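Local coordinates for minor structural protein 5 (Lactococcus phage Tuc2009, PDB 5E7T) that is a structural protein of the phage particle, probably a baseplate accessory protein whose galactose-binding-like domain may help the phage attach to sugars of the host surface, at residues 30-35 with 72-77; 87-92 with 186-191; 110-115 with 157-162; 78-83 with 145-150; 234-239 with 258-263. One frame throughout, in Å; residues are numbered along the deposited sequence.

Interaction 1: 30-35 with 72-77; sequences LLVNSS and GFSIQP
Leu31 and Phe73 form the tight part of this contact. Their side chains run side by side in the same direction, and the CD2 methyl of Leu31 sits over one face of the Phe73 ring. This is a CH-pi contact, 3.7 Å from CD2 to the ring centroid and shifted toward the rim at CD2 and CE2 of the ring. Leu31 leaves the backbone heading away from 72-77, although its CB still touches Gly72 O, and with CG anti to the carbonyl carbon (chi1 -52°) its end comes back to the ring. Ala159 and Gln112 of one sheet and Gln182 of the other also touch Phe73, so the ring lies between the two antiparallel sheets of what is probably a galactose-binding-like beta sandwich. The backbones join in a single bridge, with CA of Leu31 and CA of Phe73 4.7 Å apart. Val32 N gives a 2.8 Å hydrogen bond to Gly72 O. The bond from Ser74 N to Leu30 O is less certain, because the place of that oxygen is doubtful. The fit slackens at Leu30, whose CD2 is 4.4 Å from Ile75 CD1. At the partly exposed rim CG2 of Val32 touches Ser74 N at 3.8 Å. Leu30 packs on a polar side chain of another protein's chain; the Val32 side chain is about 5 Å from a sulfate, probably from the crystallisation liquor.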
# COMPACT_ATOMS: atom_id res chain seq x y z
N LEU B 30 44.29 24.37 6.43
CA LEU B 30 42.95 24.96 6.29
C LEU B 30 42.61 25.12 4.80
O LEU B 30 41.47 25.41 4.48
CB LEU B 30 42.84 26.27 7.07
CG LEU B 30 42.78 26.10 8.57
CD1 LEU B 30 43.16 27.37 9.27
CD2 LEU B 30 41.42 25.67 8.99
N LEU B 31 43.58 24.88 3.89
CA LEU B 31 43.36 24.93 2.44
C LEU B 31 42.82 23.58 1.90
O LEU B 31 42.99 22.56 2.54
CB LEU B 31 44.62 25.37 1.66
CG LEU B 31 45.30 26.66 2.10
CD1 LEU B 31 46.39 27.00 1.17
CD2 LEU B 31 44.35 27.79 2.14
N VAL B 32 42.17 23.60 0.73
CA VAL B 32 41.53 22.45 0.08
C VAL B 32 42.29 22.06 -1.21
O VAL B 32 42.50 22.92 -2.08
CB VAL B 32 40.05 22.80 -0.26
CG1 VAL B 32 39.38 21.66 -1.00
CG2 VAL B 32 39.25 23.16 0.98
N ASN B 33 42.61 20.76 -1.37
CA ASN B 33 43.35 20.22 -2.52
C ASN B 33 44.76 20.83 -2.68
O ASN B 33 45.23 21.01 -3.80
CB ASN B 33 42.53 20.33 -3.82
CG ASN B 33 43.02 19.44 -4.93
OD1 ASN B 33 43.42 18.30 -4.71
ND2 ASN B 33 43.03 19.97 -6.15
N SER B 34 45.45 21.09 -1.55
CA SER B 34 46.81 21.63 -1.55
C SER B 34 47.81 20.70 -2.24
O SER B 34 48.90 21.14 -2.62
CB SER B 34 47.27 22.00 -0.14
OG SER B 34 47.09 20.96 0.80
N SER B 35 47.42 19.44 -2.42
CA SER B 35 48.22 18.38 -3.04
C SER B 35 48.22 18.43 -4.58
O SER B 35 48.96 17.65 -5.20
CB SER B 35 47.74 17.03 -2.55
OG SER B 35 46.33 17.05 -2.36
N GLY B 72 39.49 27.05 -2.51
CA GLY B 72 40.58 26.38 -1.82
C GLY B 72 40.71 26.72 -0.36
O GLY B 72 41.69 26.33 0.27
N PHE B 73 39.74 27.46 0.21
CA PHE B 73 39.74 27.82 1.62
C PHE B 73 38.61 27.09 2.32
O PHE B 73 37.45 27.28 1.97
CB PHE B 73 39.71 29.34 1.85
CG PHE B 73 41.03 30.03 1.59
CD1 PHE B 73 41.39 30.45 0.32
CD2 PHE B 73 41.91 30.29 2.64
CE1 PHE B 73 42.60 31.11 0.09
CE2 PHE B 73 43.12 30.95 2.41
CZ PHE B 73 43.47 31.34 1.13
N SER B 74 38.97 26.16 3.23
CA SER B 74 38.07 25.29 3.99
C SER B 74 36.86 26.03 4.54
O SER B 74 35.71 25.58 4.38
CB SER B 74 38.82 24.66 5.15
OG SER B 74 38.73 23.25 5.11
N ILE B 75 37.15 27.17 5.21
CA ILE B 75 36.16 27.99 5.89
C ILE B 75 36.32 29.49 5.62
O ILE B 75 37.43 30.01 5.49
CB ILE B 75 36.15 27.65 7.41
CG1 ILE B 75 37.57 27.76 8.02
CG2 ILE B 75 35.51 26.25 7.63
CD1 ILE B 75 37.62 27.94 9.43
N GLN B 76 35.18 30.18 5.57
CA GLN B 76 35.06 31.60 5.29
C GLN B 76 35.79 32.46 6.29
O GLN B 76 35.71 32.18 7.49
CB GLN B 76 33.59 32.00 5.15
CG GLN B 76 32.92 31.43 3.90
CD GLN B 76 33.70 31.75 2.66
OE1 GLN B 76 33.84 32.92 2.28
NE2 GLN B 76 34.32 30.73 2.07
N PRO B 77 36.52 33.50 5.81
CA PRO B 77 37.34 34.31 6.72
C PRO B 77 36.59 35.07 7.80
O PRO B 77 37.21 35.52 8.75
CB PRO B 77 38.09 35.24 5.77
CG PRO B 77 37.30 35.27 4.54
CD PRO B 77 36.70 33.92 4.41

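Interaction 2: 87-92 with 186-191; sequences TMSVDV and SIATPY
Thr87 and Ser186 bring the two backbones nearest, CA to CA 5.7 Å, and no hydrogen bond crosses from the strand 87-92 to the loop 186-191. The loop passes the start of the strand and then draws off, so the meeting is confined to Thr87 and Ser89 on one side and 186-188 on the other. Thr87 carries most of it, pointing at the loop with its two branches divided between different residues. OG1 lies beside the backbone of Ser186, 3.3 Å from its C; the N of Ile187 is also near, but the angle is too poor for a bond. The hydroxyl has its polar partners outside, in Gly185 O and Thr144 OG1. OG1 stands beside the backbone N (chi1 -57°), which sets CG2 anti to that N and onto Ala188, 3.7 Å from its CB. Two residues along, on the same side of the strand as Thr87, OG of Ser89 comes to the same CB of Ala188, 3.7 Å away. The loop continues strand 171-184, which pairs with 85-98 in the five-stranded sheet; 139-146 borders 85-98 on its other edge, and the departing chain passes back along the start of 85-98, with Arg140 of 139-146 touching Ala188.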
# COMPACT_ATOMS: atom_id res chain seq x y z
N THR B 87 49.18 31.33 9.82
CA THR B 87 50.43 31.32 9.09
C THR B 87 50.26 30.66 7.73
O THR B 87 49.73 29.55 7.64
CB THR B 87 51.57 30.72 9.94
OG1 THR B 87 51.71 31.47 11.16
CG2 THR B 87 52.91 30.73 9.23
N MET B 88 50.72 31.35 6.68
CA MET B 88 50.68 30.85 5.31
C MET B 88 52.07 30.45 4.92
O MET B 88 53.01 31.14 5.26
CB MET B 88 50.13 31.91 4.37
CG MET B 88 48.67 32.15 4.55
SD MET B 88 48.10 33.32 3.31
CE MET B 88 47.69 32.17 1.95
N SER B 89 52.21 29.30 4.23
CA SER B 89 53.47 28.70 3.76
C SER B 89 53.21 28.13 2.35
O SER B 89 52.12 27.59 2.12
CB SER B 89 53.95 27.58 4.69
OG SER B 89 53.00 27.24 5.70
N VAL B 90 54.15 28.30 1.40
CA VAL B 90 53.98 27.84 0.02
C VAL B 90 55.32 27.74 -0.68
O VAL B 90 56.23 28.53 -0.38
CB VAL B 90 52.98 28.76 -0.75
CG1 VAL B 90 53.50 30.19 -0.90
CG2 VAL B 90 52.59 28.18 -2.10
N ASP B 91 55.45 26.74 -1.60
CA ASP B 91 56.59 26.53 -2.49
C ASP B 91 56.19 27.13 -3.83
O ASP B 91 55.10 26.88 -4.32
CB ASP B 91 56.92 25.04 -2.67
CG ASP B 91 57.52 24.38 -1.45
OD1 ASP B 91 57.73 25.07 -0.43
OD2 ASP B 91 57.74 23.15 -1.50
N VAL B 92 57.06 27.95 -4.39
CA VAL B 92 56.77 28.69 -5.60
C VAL B 92 57.94 28.63 -6.61
O VAL B 92 59.11 28.66 -6.20
CB VAL B 92 56.38 30.11 -5.13
CG1 VAL B 92 57.21 31.22 -5.74
CG2 VAL B 92 54.89 30.35 -5.32
N SER B 186 51.30 30.91 14.77
CA SER B 186 52.40 31.81 14.44
C SER B 186 53.60 31.08 13.84
O SER B 186 54.67 31.69 13.66
CB SER B 186 52.83 32.55 15.70
OG SER B 186 51.85 33.49 16.11
N ILE B 187 53.46 29.77 13.58
CA ILE B 187 54.52 28.92 13.04
C ILE B 187 54.01 28.18 11.82
O ILE B 187 52.90 27.63 11.84
CB ILE B 187 55.06 27.93 14.13
CG1 ILE B 187 55.72 28.68 15.29
CG2 ILE B 187 56.04 26.90 13.52
CD1 ILE B 187 55.81 27.92 16.58
N ALA B 188 54.87 28.15 10.77
CA ALA B 188 54.67 27.43 9.51
C ALA B 188 55.26 26.06 9.79
O ALA B 188 56.49 25.88 9.73
CB ALA B 188 55.43 28.11 8.37
N THR B 189 54.38 25.13 10.22
CA THR B 189 54.74 23.76 10.56
C THR B 189 54.76 22.94 9.27
O THR B 189 54.29 23.46 8.23
CB THR B 189 53.80 23.19 11.64
OG1 THR B 189 52.51 22.94 11.08
CG2 THR B 189 53.70 24.08 12.89
N PRO B 190 55.28 21.67 9.28
CA PRO B 190 55.36 20.91 8.03
C PRO B 190 54.05 20.76 7.29
O PRO B 190 52.97 20.75 7.89
CB PRO B 190 55.94 19.58 8.47
CG PRO B 190 56.78 19.91 9.63
CD PRO B 190 55.95 20.92 10.37
N TYR B 191 54.15 20.72 5.96
CA TYR B 191 53.00 20.57 5.09
C TYR B 191 52.13 19.43 5.57
O TYR B 191 52.63 18.36 5.89
CB TYR B 191 53.41 20.34 3.62
CG TYR B 191 52.24 19.97 2.75
CD1 TYR B 191 51.35 20.95 2.29
CD2 TYR B 191 51.92 18.65 2.50
CE1 TYR B 191 50.22 20.61 1.54
CE2 TYR B 191 50.79 18.30 1.75
CZ TYR B 191 49.95 19.29 1.28
OH TYR B 191 48.87 18.93 0.52

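Interaction 3: 110-115 with 157-162; sequences MRQRYT and TQAILN. With SO4 (sulfate ion), chain G.
Arg111 and Ile160 bond backbone to backbone in both directions, Arg111 N to Ile160 O at 2.8 Å and Ile160 N to Arg111 O at 2.9 Å. Arg113 and Gln158 repeat the arrangement as the next hydrogen-bonded pair of two antiparallel strands. These are the inner strands of the four-stranded sheet in the BppA domain, probably one wall of a galactose-binding-like sandwich. On the face that carries Arg113, Gln158 and Ile160, the side chains of Arg113 and Gln158 lie alongside each other, guanidinium and amide nearly coplanar, 4° apart. The Arg113 chain is extended from CG to NE, which carries the guanidinium out to a bound sulfate. NH2 bonds sulfate O2 at 2.8 Å and NH1 adds a weak bond to the same oxygen, both from the edge of the group. The sulfate is probably from the crystallisation liquor. Arg111, on the same face, turns its end away to Thr124 OG1 and makes a cation-pi contact with Trp109. Thr115 crosses Gln158, its CG2 3.7 Å from CG of the glutamine. On the opposite face the CB of Ala159 meets the CG of Gln112, and further along the CD1 methyl of Leu161 rests 3.8 Å from CG of Met110.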
# COMPACT_ATOMS: atom_id res chain seq x y z
N MET B 110 48.88 36.25 -2.53
CA MET B 110 47.80 35.26 -2.37
C MET B 110 47.10 35.74 -1.12
O MET B 110 47.68 35.70 -0.03
CB MET B 110 48.33 33.86 -2.16
CG MET B 110 48.63 33.14 -3.41
SD MET B 110 49.45 31.61 -3.00
CE MET B 110 50.00 31.16 -4.55
N ARG B 111 45.89 36.28 -1.28
CA ARG B 111 45.25 36.93 -0.15
C ARG B 111 43.75 36.71 -0.00
O ARG B 111 43.00 36.76 -0.99
CB ARG B 111 45.58 38.44 -0.25
CG ARG B 111 44.59 39.44 0.35
CD ARG B 111 45.10 40.88 0.29
NE ARG B 111 46.51 40.98 0.67
CZ ARG B 111 47.24 42.09 0.61
NH1 ARG B 111 46.70 43.24 0.22
NH2 ARG B 111 48.53 42.06 0.94
N GLN B 112 43.33 36.53 1.27
CA GLN B 112 41.95 36.50 1.73
C GLN B 112 41.77 37.92 2.24
O GLN B 112 42.63 38.41 3.00
CB GLN B 112 41.74 35.53 2.91
CG GLN B 112 41.23 34.17 2.52
CD GLN B 112 41.00 33.31 3.75
OE1 GLN B 112 41.89 33.16 4.60
NE2 GLN B 112 39.84 32.66 3.82
N ARG B 113 40.72 38.62 1.79
CA ARG B 113 40.49 40.02 2.16
C ARG B 113 39.04 40.43 2.06
O ARG B 113 38.26 39.76 1.39
CB ARG B 113 41.33 40.95 1.27
CG ARG B 113 40.86 41.05 -0.17
CD ARG B 113 41.74 42.00 -0.90
NE ARG B 113 41.31 42.17 -2.28
CZ ARG B 113 41.82 43.08 -3.11
NH1 ARG B 113 42.78 43.90 -2.70
NH2 ARG B 113 41.37 43.17 -4.35
N TYR B 114 38.69 41.58 2.70
CA TYR B 114 37.36 42.17 2.64
C TYR B 114 37.24 42.82 1.24
O TYR B 114 38.26 43.10 0.59
CB TYR B 114 37.12 43.19 3.79
CG TYR B 114 36.94 42.55 5.16
CD1 TYR B 114 35.74 41.95 5.53
CD2 TYR B 114 37.98 42.55 6.09
CE1 TYR B 114 35.59 41.32 6.76
CE2 TYR B 114 37.83 41.95 7.34
CZ TYR B 114 36.63 41.32 7.67
OH TYR B 114 36.49 40.70 8.90
N THR B 115 36.02 43.00 0.75
CA THR B 115 35.86 43.56 -0.58
C THR B 115 35.34 45.00 -0.50
O THR B 115 35.89 45.78 0.30
CB THR B 115 35.05 42.64 -1.48
OG1 THR B 115 33.73 42.44 -0.95
CG2 THR B 115 35.76 41.32 -1.72
N THR B 157 33.82 39.28 1.51
CA THR B 157 35.20 38.80 1.41
C THR B 157 35.44 38.12 0.05
O THR B 157 34.50 37.91 -0.74
CB THR B 157 35.58 37.89 2.59
OG1 THR B 157 34.93 36.63 2.45
CG2 THR B 157 35.34 38.52 3.96
N GLN B 158 36.73 37.78 -0.21
CA GLN B 158 37.24 37.09 -1.39
C GLN B 158 38.62 36.52 -1.09
O GLN B 158 39.27 36.99 -0.15
CB GLN B 158 37.30 38.02 -2.62
CG GLN B 158 38.49 38.98 -2.65
CD GLN B 158 38.57 39.77 -3.93
OE1 GLN B 158 37.83 39.55 -4.90
NE2 GLN B 158 39.49 40.71 -3.98
N ALA B 159 39.06 35.53 -1.89
CA ALA B 159 40.39 34.91 -1.79
C ALA B 159 40.94 34.87 -3.19
O ALA B 159 40.35 34.22 -4.06
CB ALA B 159 40.29 33.51 -1.23
N ILE B 160 42.03 35.62 -3.46
CA ILE B 160 42.60 35.67 -4.80
C ILE B 160 44.12 35.60 -4.84
O ILE B 160 44.80 35.98 -3.88
CB ILE B 160 42.11 36.92 -5.60
CG1 ILE B 160 42.44 38.24 -4.90
CG2 ILE B 160 40.64 36.83 -5.94
CD1 ILE B 160 42.34 39.43 -5.73
N LEU B 161 44.63 35.15 -5.99
CA LEU B 161 46.03 35.21 -6.36
C LEU B 161 45.99 36.40 -7.32
O LEU B 161 45.34 36.30 -8.38
CB LEU B 161 46.52 33.95 -7.08
CG LEU B 161 47.83 34.09 -7.87
CD1 LEU B 161 49.00 34.35 -6.98
CD2 LEU B 161 48.10 32.87 -8.68
N ASN B 162 46.64 37.52 -6.94
CA ASN B 162 46.65 38.74 -7.72
C ASN B 162 48.04 39.22 -8.06
O ASN B 162 48.99 38.97 -7.31
CB ASN B 162 45.94 39.80 -6.90
CG ASN B 162 45.66 41.10 -7.59
OD1 ASN B 162 46.40 42.08 -7.41
ND2 ASN B 162 44.54 41.17 -8.32
S SO4 G . 43.49 45.70 -6.16
O1 SO4 G . 44.67 46.04 -5.36
O2 SO4 G . 42.31 45.68 -5.29
O3 SO4 G . 43.27 46.69 -7.22
O4 SO4 G . 43.70 44.39 -6.79

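Interaction 4: 78-83 with 145-150; sequences INYKPG and STIPPY
Gly83 N donates to Ile147 O, 2.8 Å and nearly straight at 165°, the one backbone hydrogen bond between the loop leading into strand 85-98 and the chain leaving strand 139-146, at one end of what is probably a galactose-binding-like sandwich; the CA atoms of Pro82 and Ile147 come within 4.6 Å beside it. Ile147 points into 78-83 and fills the buried side. Its CB and CG2 lie against Lys81 O and Pro82 CA, while CG1 runs on beside the backbone N (chi1 -57°) and carries CD1 to Tyr80, where it meets CD2 of the ring at 3.6 Å. The two side chains cross at about a right angle. The Tyr80 hydroxyl is hydrogen-bonded to Gln182 NE2, and Ile122 of strand 121-126 packs against both Tyr80 and Ile147, so this part lies between the sheets. The other part is proline and tyrosine. Pro82 lays its CD over one face of the Tyr150 ring in a CH-pi contact, 3.9 Å to the centroid, with CG close to the rim at CD2. Its CB meets Pro148 O and, at 3.7 Å, CA of Pro149. Beyond Pro82, CE1 of Tyr150 lies 3.4 Å from Ile78 O. A basic side chain of another protein's chain bonds Ile78 O and, weakly, Tyr150 OH. The contact is therefore largely apolar, held by one backbone bond and by proline and tyrosine surfaces, and the polar groups at the Ile78 and Tyr150 end meet chains of other proteins.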
# COMPACT_ATOMS: atom_id res chain seq x y z
N ILE B 78 35.30 35.17 7.72
CA ILE B 78 34.58 35.89 8.78
C ILE B 78 34.35 35.01 10.02
O ILE B 78 33.64 35.42 10.94
CB ILE B 78 33.28 36.51 8.23
CG1 ILE B 78 32.35 35.44 7.62
CG2 ILE B 78 33.62 37.62 7.22
CD1 ILE B 78 31.25 35.05 8.52
N ASN B 79 34.90 33.79 10.01
CA ASN B 79 34.80 32.84 11.10
C ASN B 79 36.01 32.96 11.98
O ASN B 79 35.93 32.61 13.15
CB ASN B 79 34.67 31.44 10.57
CG ASN B 79 33.25 31.05 10.29
OD1 ASN B 79 32.42 30.86 11.20
ND2 ASN B 79 32.96 30.94 9.03
N TYR B 80 37.12 33.46 11.42
CA TYR B 80 38.36 33.67 12.16
C TYR B 80 38.11 34.80 13.21
O TYR B 80 37.47 35.79 12.88
CB TYR B 80 39.50 34.06 11.20
CG TYR B 80 39.74 33.19 9.95
CD1 TYR B 80 39.50 31.82 9.97
CD2 TYR B 80 40.36 33.73 8.82
CE1 TYR B 80 39.79 31.02 8.87
CE2 TYR B 80 40.68 32.93 7.72
CZ TYR B 80 40.40 31.57 7.74
OH TYR B 80 40.67 30.78 6.65
N LYS B 81 38.54 34.62 14.48
CA LYS B 81 38.35 35.64 15.53
C LYS B 81 39.39 36.75 15.32
O LYS B 81 40.57 36.41 15.20
CB LYS B 81 38.62 35.07 16.95
CG LYS B 81 37.76 33.91 17.45
CD LYS B 81 38.45 33.17 18.62
CE LYS B 81 37.98 33.57 20.01
NZ LYS B 81 38.40 34.96 20.40
N PRO B 82 39.02 38.07 15.37
CA PRO B 82 40.04 39.14 15.24
C PRO B 82 41.15 39.01 16.28
O PRO B 82 40.89 38.64 17.43
CB PRO B 82 39.23 40.42 15.47
CG PRO B 82 37.87 40.09 15.11
CD PRO B 82 37.68 38.66 15.54
N GLY B 83 42.39 39.29 15.86
CA GLY B 83 43.55 39.21 16.74
C GLY B 83 44.25 37.86 16.73
O GLY B 83 45.39 37.77 17.19
N SER B 145 49.90 36.22 9.68
CA SER B 145 48.95 37.30 9.56
C SER B 145 48.06 37.41 10.80
O SER B 145 47.66 36.39 11.34
CB SER B 145 48.09 37.09 8.32
OG SER B 145 48.87 37.17 7.14
N THR B 146 47.75 38.65 11.25
CA THR B 146 46.84 38.88 12.37
C THR B 146 45.44 39.28 11.81
O THR B 146 45.31 40.24 11.03
CB THR B 146 47.39 39.92 13.33
OG1 THR B 146 48.69 39.50 13.75
CG2 THR B 146 46.53 40.09 14.55
N ILE B 147 44.43 38.51 12.22
CA ILE B 147 43.05 38.71 11.79
C ILE B 147 42.57 40.11 12.17
O ILE B 147 42.64 40.48 13.34
CB ILE B 147 42.11 37.57 12.29
CG1 ILE B 147 42.59 36.19 11.83
CG2 ILE B 147 40.66 37.82 11.89
CD1 ILE B 147 42.72 36.00 10.30
N PRO B 148 42.16 40.92 11.17
CA PRO B 148 41.70 42.28 11.48
C PRO B 148 40.30 42.28 12.12
O PRO B 148 39.55 41.28 12.02
CB PRO B 148 41.70 42.96 10.11
CG PRO B 148 41.39 41.86 9.17
CD PRO B 148 42.04 40.63 9.72
N PRO B 149 39.91 43.39 12.79
CA PRO B 149 38.59 43.43 13.41
C PRO B 149 37.47 43.35 12.37
O PRO B 149 37.64 43.83 11.24
CB PRO B 149 38.59 44.74 14.19
CG PRO B 149 39.57 45.57 13.52
CD PRO B 149 40.63 44.66 13.03
N TYR B 150 36.33 42.75 12.78
CA TYR B 150 35.17 42.57 11.92
C TYR B 150 34.72 43.90 11.36
O TYR B 150 34.80 44.92 12.06
CB TYR B 150 34.01 41.90 12.68
CG TYR B 150 34.25 40.49 13.16
CD1 TYR B 150 34.60 39.47 12.28
CD2 TYR B 150 33.98 40.13 14.48
CE1 TYR B 150 34.77 38.15 12.72
CE2 TYR B 150 34.14 38.82 14.93
CZ TYR B 150 34.54 37.83 14.05
OH TYR B 150 34.71 36.53 14.50

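Interaction 5: 234-239 with 258-263; sequences YLDGTP and SYNVQV
Tyr234 pairs with Gln262 as an antiparallel hydrogen-bonded pair, Tyr234 N to Gln262 O 3.0 Å and, in the other direction, Gln262 N to Tyr234 O 3.1 Å. Gln262 O also comes to the edge of the Tyr234 ring. The tyrosine hydroxyl is bonded to Glu271, and Lys274 makes a cation-pi contact with the ring. Leu235 follows on the other face, beside its partner Val261 as a non-hydrogen-bonded pair; with CG anti to the backbone N (chi1 177°), its CD1 reaches CD1 of Tyr259 at 3.8 Å, the two side chains crossing. From Leu235 to Thr238 the chain makes a type I' beta turn, the tight reversal of a beta hairpin, whose first strand pairs here with 258-265 in the C-terminal domain's antiparallel sheet. Within the turn Asp236 stays tied to the neighbouring strand: its N gives a 2.8 Å bond to Asn260 O, and its OD1 accepts from Asn260 N at 3.1 Å, met from above the carboxylate plane. The other carboxylate oxygen, OD2, lies near the Tyr259 ring, 3.3 Å from CD1. Gly237 N donates to a water at 2.8 Å, which also bonds weakly to Tyr234 O and Asn260 O. Past the turn Pro239 CB sits over one face of the Tyr234 ring, toward its rim. Minor structural protein 4 packs on Asp236, Asn260 and Gln262.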
# COMPACT_ATOMS: atom_id res chain seq x y z
N TYR B 234 46.04 12.99 21.03
CA TYR B 234 45.05 13.95 20.52
C TYR B 234 44.57 14.85 21.65
O TYR B 234 43.95 14.37 22.60
CB TYR B 234 43.83 13.18 19.95
CG TYR B 234 44.11 12.43 18.67
CD1 TYR B 234 44.68 11.16 18.69
CD2 TYR B 234 43.78 12.97 17.43
CE1 TYR B 234 44.94 10.45 17.51
CE2 TYR B 234 44.03 12.27 16.25
CZ TYR B 234 44.62 11.02 16.29
OH TYR B 234 44.89 10.37 15.10
N LEU B 235 44.86 16.15 21.55
CA LEU B 235 44.41 17.11 22.53
C LEU B 235 43.31 17.86 21.82
O LEU B 235 43.56 18.45 20.77
CB LEU B 235 45.54 18.04 22.98
CG LEU B 235 45.16 19.15 23.97
CD1 LEU B 235 45.11 18.65 25.42
CD2 LEU B 235 46.09 20.32 23.82
N ASP B 236 42.07 17.75 22.35
CA ASP B 236 40.85 18.38 21.85
C ASP B 236 40.56 18.03 20.40
O ASP B 236 40.21 18.90 19.61
CB ASP B 236 40.89 19.90 22.08
CG ASP B 236 40.76 20.29 23.54
OD1 ASP B 236 39.92 19.66 24.24
OD2 ASP B 236 41.46 21.26 23.97
N GLY B 237 40.74 16.76 20.05
CA GLY B 237 40.50 16.28 18.70
C GLY B 237 41.65 16.37 17.72
O GLY B 237 41.61 15.67 16.71
N THR B 238 42.66 17.23 17.96
CA THR B 238 43.82 17.38 17.04
C THR B 238 45.11 16.72 17.61
O THR B 238 45.36 16.84 18.82
CB THR B 238 44.08 18.85 16.58
OG1 THR B 238 44.39 19.71 17.68
CG2 THR B 238 42.96 19.43 15.75
N PRO B 239 45.93 16.02 16.76
CA PRO B 239 47.13 15.37 17.28
C PRO B 239 48.22 16.39 17.56
O PRO B 239 48.44 17.32 16.77
CB PRO B 239 47.54 14.42 16.15
CG PRO B 239 46.39 14.43 15.18
CD PRO B 239 45.79 15.76 15.32
N SER B 258 39.97 24.13 30.64
CA SER B 258 39.61 22.72 30.56
C SER B 258 40.17 22.16 29.27
O SER B 258 40.16 22.86 28.25
CB SER B 258 38.09 22.55 30.54
OG SER B 258 37.43 23.23 31.59
N TYR B 259 40.61 20.90 29.29
CA TYR B 259 41.13 20.21 28.11
C TYR B 259 40.61 18.77 28.06
O TYR B 259 40.21 18.23 29.11
CB TYR B 259 42.67 20.18 28.15
CG TYR B 259 43.32 21.51 27.82
CD1 TYR B 259 43.52 21.89 26.50
CD2 TYR B 259 43.78 22.35 28.83
CE1 TYR B 259 44.13 23.11 26.19
CE2 TYR B 259 44.40 23.57 28.52
CZ TYR B 259 44.55 23.95 27.20
OH TYR B 259 45.10 25.17 26.86
N ASN B 260 40.62 18.15 26.85
CA ASN B 260 40.29 16.74 26.67
C ASN B 260 41.41 16.09 25.89
O ASN B 260 41.87 16.63 24.89
CB ASN B 260 39.03 16.50 25.89
CG ASN B 260 37.78 17.02 26.45
OD1 ASN B 260 37.23 16.46 27.41
ND2 ASN B 260 37.21 17.95 25.70
N VAL B 261 41.80 14.91 26.32
CA VAL B 261 42.87 14.14 25.71
C VAL B 261 42.38 12.71 25.54
O VAL B 261 41.64 12.17 26.37
CB VAL B 261 44.24 14.26 26.47
CG1 VAL B 261 44.08 14.02 27.96
CG2 VAL B 261 45.33 13.37 25.90
N GLN B 262 42.73 12.15 24.40
CA GLN B 262 42.46 10.78 24.01
C GLN B 262 43.71 10.32 23.25
O GLN B 262 44.40 11.16 22.67
CB GLN B 262 41.15 10.65 23.22
CG GLN B 262 40.99 11.64 22.09
CD GLN B 262 39.66 11.60 21.39
OE1 GLN B 262 38.76 10.81 21.73
NE2 GLN B 262 39.52 12.45 20.37
N VAL B 263 44.06 9.02 23.37
CA VAL B 263 45.26 8.43 22.75
C VAL B 263 44.83 7.27 21.85
O VAL B 263 43.85 6.59 22.15
CB VAL B 263 46.28 7.93 23.82
CG1 VAL B 263 47.57 7.40 23.18
CG2 VAL B 263 46.59 9.01 24.86
O HOH W 1 41.32 14.90 22.00

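In the fold
From the N terminus, interaction 1 closes first, its loop enclosing strands 48-50, 53-60 and 63-68, and joins the early loop to the space between the two sheets. Interaction 4 opens next and ends at 145-150, crossing both interaction 2 and interaction 3, whose segments alternate with its own. Interaction 3 is nested within the long loop closed by interaction 2. Together these three tie the five-stranded sheet, the four-stranded sheet and the connecting loops. Interaction 1 touches interactions 2, 3 and 4, as in the probable hydrogen bond from Ser34 to Tyr191. Interaction 5 comes last, in series, closing a short loop with strand 247-250 in the C-terminal domain, its centre about 23 Å from those of interactions 1 and 2.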